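Local atomic coordinates of inactive glucansucrase (Lactobacillus reuteri, PDB entry 5JBD), a protein that is named an inactive glucansucrase, a glycosyl hydrolase family 70 protein of the TIM-barrel clan that holds a calcium ion. Residues A[174-179]-A[187-192]; A[450-455]-A[537-542]. All coordinates share one frame; numbering follows the deposited sequence.

Contact 1: A[174-179]-A[187-192]; sequences SLQSMP and GTIDSD
D192 OD1 is held by two donors, the backbone N of L175 and, in a salt bridge, R766 of strand 758-767. L175 N reaches D192 OD1 at 2.9 Å, almost straight (170°), on the syn lone pair. The other oxygen, D192 OD2, takes a short bond of 2.6 Å from S174 OG, which arrives on the syn side and 16° out of the carboxylate plane. With both oxygens held, the rotation of the carboxylate is fixed. S174 OG also accepts from the backbone N of Q176 (3.0 Å) in an ST turn at the start of the 3-10 segment 175-177; with chi1 of S174 at 177°, OG points away from its own N and lies between D192 OD2 and the N of Q176. Beside this polar centre L175 lays CD1 against S191 CB (3.6 Å) and, more loosely, against CG2 of I189. The extended chain of Q176 crosses I189 at about a right angle, with OE1 3.5 Å from I189 CD1. R766 also bonds S191 O. The whole contact ties together one surface loop between helix 151-162 and strand 193-197, just before that strand enters the antiparallel sheet it shares with 758-767.

Contact 2: A[450-455]-A[537-542]; sequences YAILLS and MAVLVG
Helix segment 450-455 runs roughly antiparallel to strand 537-542, at 147° between their N-to-C directions, with the two axes 9.0 Å apart at their closest. A451 and V539 face each other, their CA atoms 6.8 Å apart, and both direct their CB atoms across the gap. V539 is the central residue on the strand: its CG1 meets A451 CB at 3.8 Å, while CG2, lying opposite its own carbonyl carbon, turns to S455 and approaches OG at 3.6 Å. To one side of this pair the end of I452 reaches over to V541, where CD1 rests 4.0 Å from CG2 and the two side chains meet at a slant. To the other, the extended chain of M537 carries SD to 4.1 Å from S455 CB. With chi1 at 59°, S455 OG donates to A451 O at 2.7 Å, in the carbonyl plane on a lone pair. L489 of helix 483-496 and L613 of strand 612-618 also touch A451. A barrel helix, just before strand 460-464, thus packs on one face of the antiparallel sheet holding 537-542. The two meet through aliphatic groups and a thioether in a buried layer, and the one hydroxyl at this interface spends its hydrogen bond within its own segment, to A451 O, presenting its oxygen to V539 through van der Waals contact alone.

Overall arrangement
Contact 1 closes before contact 2 opens along the chain, and their centres lie 41 Å apart, with nearest atoms about 21 Å from each other. All four segments fall within the glycosyl hydrolase family 70 range, yet they serve different parts of the fold. Contact 1 is local, within a loop leading into strand 193-197 of a six-stranded antiparallel sheet, and the side chain of S191 is about 13 Å from the calcium ion. Contact 2 spans 81 intervening residues and packs helix 446-455, which leads into strand 460-464 of the parallel barrel sheet, against a second antiparallel sheet. One thus lies within a surface loop, while the other joins a helix of the barrel to what is probably a separate beta domain.

Contact 1: A[174-179]-A[187-192]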
ATOM      1  N   SER A 174      17.722 -12.703   2.337  1.00 35.68           N
ATOM      2  CA  SER A 174      16.263 -12.783   2.305  1.00 34.84           C
ATOM      3  C   SER A 174      15.779 -14.001   3.072  1.00 33.99           C
ATOM      4  O   SER A 174      16.378 -15.064   3.000  1.00 32.51           O
ATOM      5  CB  SER A 174      15.740 -12.870   0.869  1.00 35.71           C
ATOM      6  OG  SER A 174      14.323 -13.012   0.857  1.00 32.11           O
ATOM      7  N   LEU A 175      14.664 -13.843   3.770  1.00 33.05           N
ATOM      8  CA  LEU A 175      13.993 -14.980   4.396  1.00 36.21           C
ATOM      9  C   LEU A 175      13.465 -15.994   3.351  1.00 36.03           C
ATOM     10  O   LEU A 175      13.280 -17.164   3.672  1.00 34.18           O
ATOM     11  CB  LEU A 175      12.874 -14.493   5.330  1.00 36.35           C
ATOM     12  CG  LEU A 175      13.293 -13.550   6.470  1.00 37.82           C
ATOM     13  CD1 LEU A 175      12.065 -12.955   7.155  1.00 42.17           C
ATOM     14  CD2 LEU A 175      14.143 -14.275   7.490  1.00 40.21           C
ATOM     15  N   GLN A 176      13.266 -15.548   2.106  1.00 37.95           N
ATOM     16  CA  GLN A 176      12.925 -16.424   0.961  1.00 39.96           C
ATOM     17  C   GLN A 176      13.872 -17.576   0.717  1.00 40.94           C
ATOM     18  O   GLN A 176      13.458 -18.595   0.139  1.00 41.28           O
ATOM     19  CB  GLN A 176      12.851 -15.634  -0.349  1.00 42.28           C
ATOM     20  CG  GLN A 176      11.597 -14.782  -0.490  1.00 46.15           C
ATOM     21  CD  GLN A 176      11.531 -14.013  -1.821  1.00 50.72           C
ATOM     22  OE1 GLN A 176      10.452 -13.838  -2.397  1.00 52.27           O
ATOM     23  NE2 GLN A 176      12.685 -13.588  -2.330  1.00 53.42           N
ATOM     24  N   SER A 177      15.122 -17.429   1.148  1.00 41.14           N
ATOM     25  CA  SER A 177      16.139 -18.438   0.885  1.00 46.56           C
ATOM     26  C   SER A 177      16.138 -19.593   1.877  1.00 47.54           C
ATOM     27  O   SER A 177      16.952 -20.509   1.738  1.00 45.02           O
ATOM     28  CB  SER A 177      17.520 -17.793   0.931  1.00 48.81           C
ATOM     29  OG  SER A 177      17.864 -17.518   2.285  1.00 49.51           O
ATOM     30  N   MET A 178      15.266 -19.553   2.885  1.00 49.85           N
ATOM     31  CA  MET A 178      15.310 -20.541   3.965  1.00 52.67           C
ATOM     32  C   MET A 178      14.707 -21.850   3.485  1.00 50.91           C
ATOM     33  O   MET A 178      13.879 -21.841   2.573  1.00 46.10           O
ATOM     34  CB  MET A 178      14.651 -19.987   5.242  1.00 55.11           C
ATOM     35  CG  MET A 178      15.649 -19.067   5.965  1.00 61.86           C
ATOM     36  SD  MET A 178      16.942 -19.987   6.863  1.00 70.62           S
ATOM     37  CE  MET A 178      16.070 -20.482   8.344  1.00 69.06           C
ATOM     38  N   PRO A 179      15.164 -22.983   4.056  1.00 54.15           N
ATOM     39  CA  PRO A 179      14.681 -24.268   3.565  1.00 54.57           C
ATOM     40  C   PRO A 179      13.176 -24.434   3.794  1.00 51.33           C
ATOM     41  O   PRO A 179      12.675 -24.158   4.888  1.00 53.25           O
ATOM     42  CB  PRO A 179      15.499 -25.293   4.360  1.00 58.24           C
ATOM     43  CG  PRO A 179      15.955 -24.583   5.583  1.00 59.54           C
ATOM     44  CD  PRO A 179      16.037 -23.125   5.238  1.00 57.12           C
ATOM     45  N   GLY A 187       2.278 -10.667  -0.833  1.00 32.70           N
ATOM     46  CA  GLY A 187       3.123 -10.287  -1.960  1.00 33.64           C
ATOM     47  C   GLY A 187       4.408  -9.595  -1.555  1.00 35.21           C
ATOM     48  O   GLY A 187       5.224  -9.292  -2.423  1.00 35.66           O
ATOM     49  N   THR A 188       4.603  -9.348  -0.252  1.00 34.86           N
ATOM     50  CA  THR A 188       5.848  -8.755   0.269  1.00 36.09           C
ATOM     51  C   THR A 188       6.363  -9.593   1.433  1.00 34.84           C
ATOM     52  O   THR A 188       5.611 -10.390   2.006  1.00 34.92           O
ATOM     53  CB  THR A 188       5.635  -7.288   0.706  1.00 38.59           C
ATOM     54  OG1 THR A 188       4.747  -7.230   1.829  1.00 38.53           O
ATOM     55  CG2 THR A 188       5.033  -6.474  -0.434  1.00 40.88           C
ATOM     56  N   ILE A 189       7.645  -9.431   1.760  1.00 33.11           N
ATOM     57  CA  ILE A 189       8.281 -10.167   2.852  1.00 33.77           C
ATOM     58  C   ILE A 189       8.597  -9.165   3.960  1.00 33.23           C
ATOM     59  O   ILE A 189       9.572  -8.409   3.875  1.00 32.13           O
ATOM     60  CB  ILE A 189       9.556 -10.932   2.403  1.00 36.57           C
ATOM     61  CG1 ILE A 189       9.225 -11.907   1.259  1.00 40.19           C
ATOM     62  CG2 ILE A 189      10.162 -11.689   3.585  1.00 37.48           C
ATOM     63  CD1 ILE A 189       9.437 -11.327  -0.126  1.00 44.81           C
ATOM     64  N   ASP A 190       7.778  -9.202   5.015  1.00 30.99           N
ATOM     65  CA  ASP A 190       7.806  -8.207   6.093  1.00 31.39           C
ATOM     66  C   ASP A 190       9.178  -7.992   6.684  1.00 30.58           C
ATOM     67  O   ASP A 190       9.638  -6.854   6.816  1.00 32.60           O
ATOM     68  CB  ASP A 190       6.886  -8.628   7.245  1.00 32.63           C
ATOM     69  CG  ASP A 190       5.431  -8.620   6.874  1.00 32.90           C
ATOM     70  OD1 ASP A 190       5.043  -7.874   5.957  1.00 33.82           O
ATOM     71  OD2 ASP A 190       4.664  -9.352   7.543  1.00 37.95           O
ATOM     72  N   SER A 191       9.841  -9.089   7.019  1.00 30.34           N
ATOM     73  CA  SER A 191      11.111  -8.996   7.714  1.00 31.61           C
ATOM     74  C   SER A 191      12.364  -9.090   6.787  1.00 30.10           C
ATOM     75  O   SER A 191      13.459  -9.427   7.235  1.00 31.71           O
ATOM     76  CB  SER A 191      11.058  -9.945   8.913  1.00 33.47           C
ATOM     77  OG  SER A 191      10.114  -9.373   9.863  1.00 35.67           O
ATOM     78  N   ASP A 192      12.190  -8.726   5.508  1.00 28.46           N
ATOM     79  CA  ASP A 192      13.317  -8.449   4.580  1.00 28.59           C
ATOM     80  C   ASP A 192      13.634  -6.954   4.598  1.00 26.97           C
ATOM     81  O   ASP A 192      13.204  -6.197   3.729  1.00 26.90           O
ATOM     82  CB  ASP A 192      13.003  -8.946   3.151  1.00 27.46           C
ATOM     83  CG  ASP A 192      13.361 -10.409   2.938  1.00 28.19           C
ATOM     84  OD1 ASP A 192      13.802 -11.098   3.900  1.00 28.34           O
ATOM     85  OD2 ASP A 192      13.206 -10.879   1.790  1.00 27.24           O
TER

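Contact 2: A[450-455]-A[537-542]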
ATOM      1  N   TYR A 450     -22.830  -8.102   1.972  1.00 22.81           N
ATOM      2  CA  TYR A 450     -23.228  -6.704   1.748  1.00 22.78           C
ATOM      3  C   TYR A 450     -24.543  -6.310   2.422  1.00 21.76           C
ATOM      4  O   TYR A 450     -24.698  -5.165   2.866  1.00 22.38           O
ATOM      5  CB  TYR A 450     -23.280  -6.366   0.241  1.00 22.74           C
ATOM      6  CG  TYR A 450     -21.956  -5.885  -0.296  1.00 23.21           C
ATOM      7  CD1 TYR A 450     -21.539  -4.572  -0.071  1.00 22.36           C
ATOM      8  CD2 TYR A 450     -21.099  -6.740  -1.002  1.00 23.32           C
ATOM      9  CE1 TYR A 450     -20.314  -4.120  -0.545  1.00 23.79           C
ATOM     10  CE2 TYR A 450     -19.868  -6.294  -1.476  1.00 24.24           C
ATOM     11  CZ  TYR A 450     -19.478  -4.987  -1.248  1.00 23.27           C
ATOM     12  OH  TYR A 450     -18.261  -4.526  -1.697  1.00 23.35           O
ATOM     13  N   ALA A 451     -25.505  -7.226   2.472  1.00 21.56           N
ATOM     14  CA  ALA A 451     -26.787  -6.939   3.129  1.00 21.30           C
ATOM     15  C   ALA A 451     -26.591  -6.631   4.618  1.00 20.55           C
ATOM     16  O   ALA A 451     -27.249  -5.731   5.156  1.00 20.37           O
ATOM     17  CB  ALA A 451     -27.757  -8.088   2.956  1.00 22.47           C
ATOM     18  N   ILE A 452     -25.679  -7.361   5.260  1.00 19.50           N
ATOM     19  CA  ILE A 452     -25.299  -7.095   6.644  1.00 20.75           C
ATOM     20  C   ILE A 452     -24.543  -5.765   6.744  1.00 21.55           C
ATOM     21  O   ILE A 452     -24.919  -4.888   7.538  1.00 20.65           O
ATOM     22  CB  ILE A 452     -24.444  -8.259   7.239  1.00 20.85           C
ATOM     23  CG1 ILE A 452     -25.269  -9.553   7.369  1.00 22.46           C
ATOM     24  CG2 ILE A 452     -23.807  -7.867   8.571  1.00 21.13           C
ATOM     25  CD1 ILE A 452     -26.370  -9.520   8.424  1.00 22.52           C
ATOM     26  N   LEU A 453     -23.490  -5.611   5.927  1.00 21.44           N
ATOM     27  CA  LEU A 453     -22.685  -4.396   5.936  1.00 20.71           C
ATOM     28  C   LEU A 453     -23.536  -3.122   5.766  1.00 21.27           C
ATOM     29  O   LEU A 453     -23.356  -2.146   6.495  1.00 19.69           O
ATOM     30  CB  LEU A 453     -21.613  -4.426   4.840  1.00 22.00           C
ATOM     31  CG  LEU A 453     -20.516  -3.356   5.035  1.00 22.94           C
ATOM     32  CD1 LEU A 453     -19.409  -3.890   5.924  1.00 22.97           C
ATOM     33  CD2 LEU A 453     -19.939  -2.901   3.700  1.00 24.70           C
ATOM     34  N   LEU A 454     -24.457  -3.143   4.818  1.00 21.83           N
ATOM     35  CA  LEU A 454     -25.215  -1.947   4.463  1.00 22.34           C
ATOM     36  C   LEU A 454     -26.410  -1.649   5.369  1.00 22.50           C
ATOM     37  O   LEU A 454     -26.987  -0.564   5.278  1.00 21.70           O
ATOM     38  CB  LEU A 454     -25.645  -2.026   3.000  1.00 22.56           C
ATOM     39  CG  LEU A 454     -24.454  -2.005   2.011  1.00 23.32           C
ATOM     40  CD1 LEU A 454     -24.912  -2.365   0.605  1.00 22.55           C
ATOM     41  CD2 LEU A 454     -23.747  -0.653   1.995  1.00 23.56           C
ATOM     42  N   SER A 455     -26.809  -2.605   6.202  1.00 22.95           N
ATOM     43  CA  SER A 455     -27.886  -2.397   7.183  1.00 23.31           C
ATOM     44  C   SER A 455     -27.349  -2.155   8.596  1.00 22.35           C
ATOM     45  O   SER A 455     -28.114  -1.748   9.469  1.00 21.98           O
ATOM     46  CB  SER A 455     -28.864  -3.583   7.174  1.00 23.49           C
ATOM     47  OG  SER A 455     -28.220  -4.810   7.484  1.00 23.37           O
ATOM     48  N   MET A 537     -35.915  -1.651   8.101  1.00 23.68           N
ATOM     49  CA  MET A 537     -35.557  -2.773   7.214  1.00 25.13           C
ATOM     50  C   MET A 537     -35.385  -4.046   8.048  1.00 25.01           C
ATOM     51  O   MET A 537     -34.990  -3.988   9.210  1.00 22.69           O
ATOM     52  CB  MET A 537     -34.254  -2.444   6.437  1.00 24.87           C
ATOM     53  CG  MET A 537     -33.721  -3.540   5.501  1.00 23.90           C
ATOM     54  SD  MET A 537     -32.124  -3.161   4.719  1.00 24.74           S
ATOM     55  CE  MET A 537     -32.657  -2.126   3.362  1.00 24.03           C
ATOM     56  N   ALA A 538     -35.701  -5.188   7.437  1.00 26.09           N
ATOM     57  CA  ALA A 538     -35.348  -6.501   7.978  1.00 25.31           C
ATOM     58  C   ALA A 538     -34.449  -7.211   6.981  1.00 24.37           C
ATOM     59  O   ALA A 538     -34.788  -7.332   5.805  1.00 24.00           O
ATOM     60  CB  ALA A 538     -36.596  -7.325   8.243  1.00 25.11           C
ATOM     61  N   VAL A 539     -33.297  -7.669   7.465  1.00 24.63           N
ATOM     62  CA  VAL A 539     -32.361  -8.472   6.696  1.00 24.86           C
ATOM     63  C   VAL A 539     -32.267  -9.873   7.336  1.00 25.18           C
ATOM     64  O   VAL A 539     -31.913 -10.002   8.506  1.00 24.23           O
ATOM     65  CB  VAL A 539     -30.979  -7.799   6.678  1.00 25.53           C
ATOM     66  CG1 VAL A 539     -29.929  -8.700   6.031  1.00 25.81           C
ATOM     67  CG2 VAL A 539     -31.066  -6.464   5.956  1.00 25.44           C
ATOM     68  N   LEU A 540     -32.582 -10.899   6.556  1.00 23.64           N
ATOM     69  CA  LEU A 540     -32.552 -12.299   7.002  1.00 24.67           C
ATOM     70  C   LEU A 540     -31.384 -12.991   6.334  1.00 24.57           C
ATOM     71  O   LEU A 540     -31.337 -13.060   5.110  1.00 26.05           O
ATOM     72  CB  LEU A 540     -33.856 -13.015   6.643  1.00 25.65           C
ATOM     73  CG  LEU A 540     -34.984 -12.950   7.664  1.00 28.47           C
ATOM     74  CD1 LEU A 540     -35.279 -11.526   8.095  1.00 30.62           C
ATOM     75  CD2 LEU A 540     -36.239 -13.621   7.120  1.00 29.59           C
ATOM     76  N   VAL A 541     -30.459 -13.519   7.133  1.00 23.72           N
ATOM     77  CA  VAL A 541     -29.289 -14.186   6.622  1.00 24.07           C
ATOM     78  C   VAL A 541     -29.048 -15.511   7.335  1.00 26.05           C
ATOM     79  O   VAL A 541     -28.960 -15.546   8.566  1.00 26.04           O
ATOM     80  CB  VAL A 541     -28.052 -13.288   6.787  1.00 24.61           C
ATOM     81  CG1 VAL A 541     -26.787 -14.032   6.373  1.00 25.29           C
ATOM     82  CG2 VAL A 541     -28.232 -12.019   5.973  1.00 23.96           C
ATOM     83  N   GLY A 542     -28.927 -16.589   6.545  1.00 26.81           N
ATOM     84  CA  GLY A 542     -28.553 -17.927   7.037  1.00 26.78           C
ATOM     85  C   GLY A 542     -27.328 -18.460   6.319  1.00 27.59           C
ATOM     86  O   GLY A 542     -27.096 -18.099   5.165  1.00 27.94           O
TER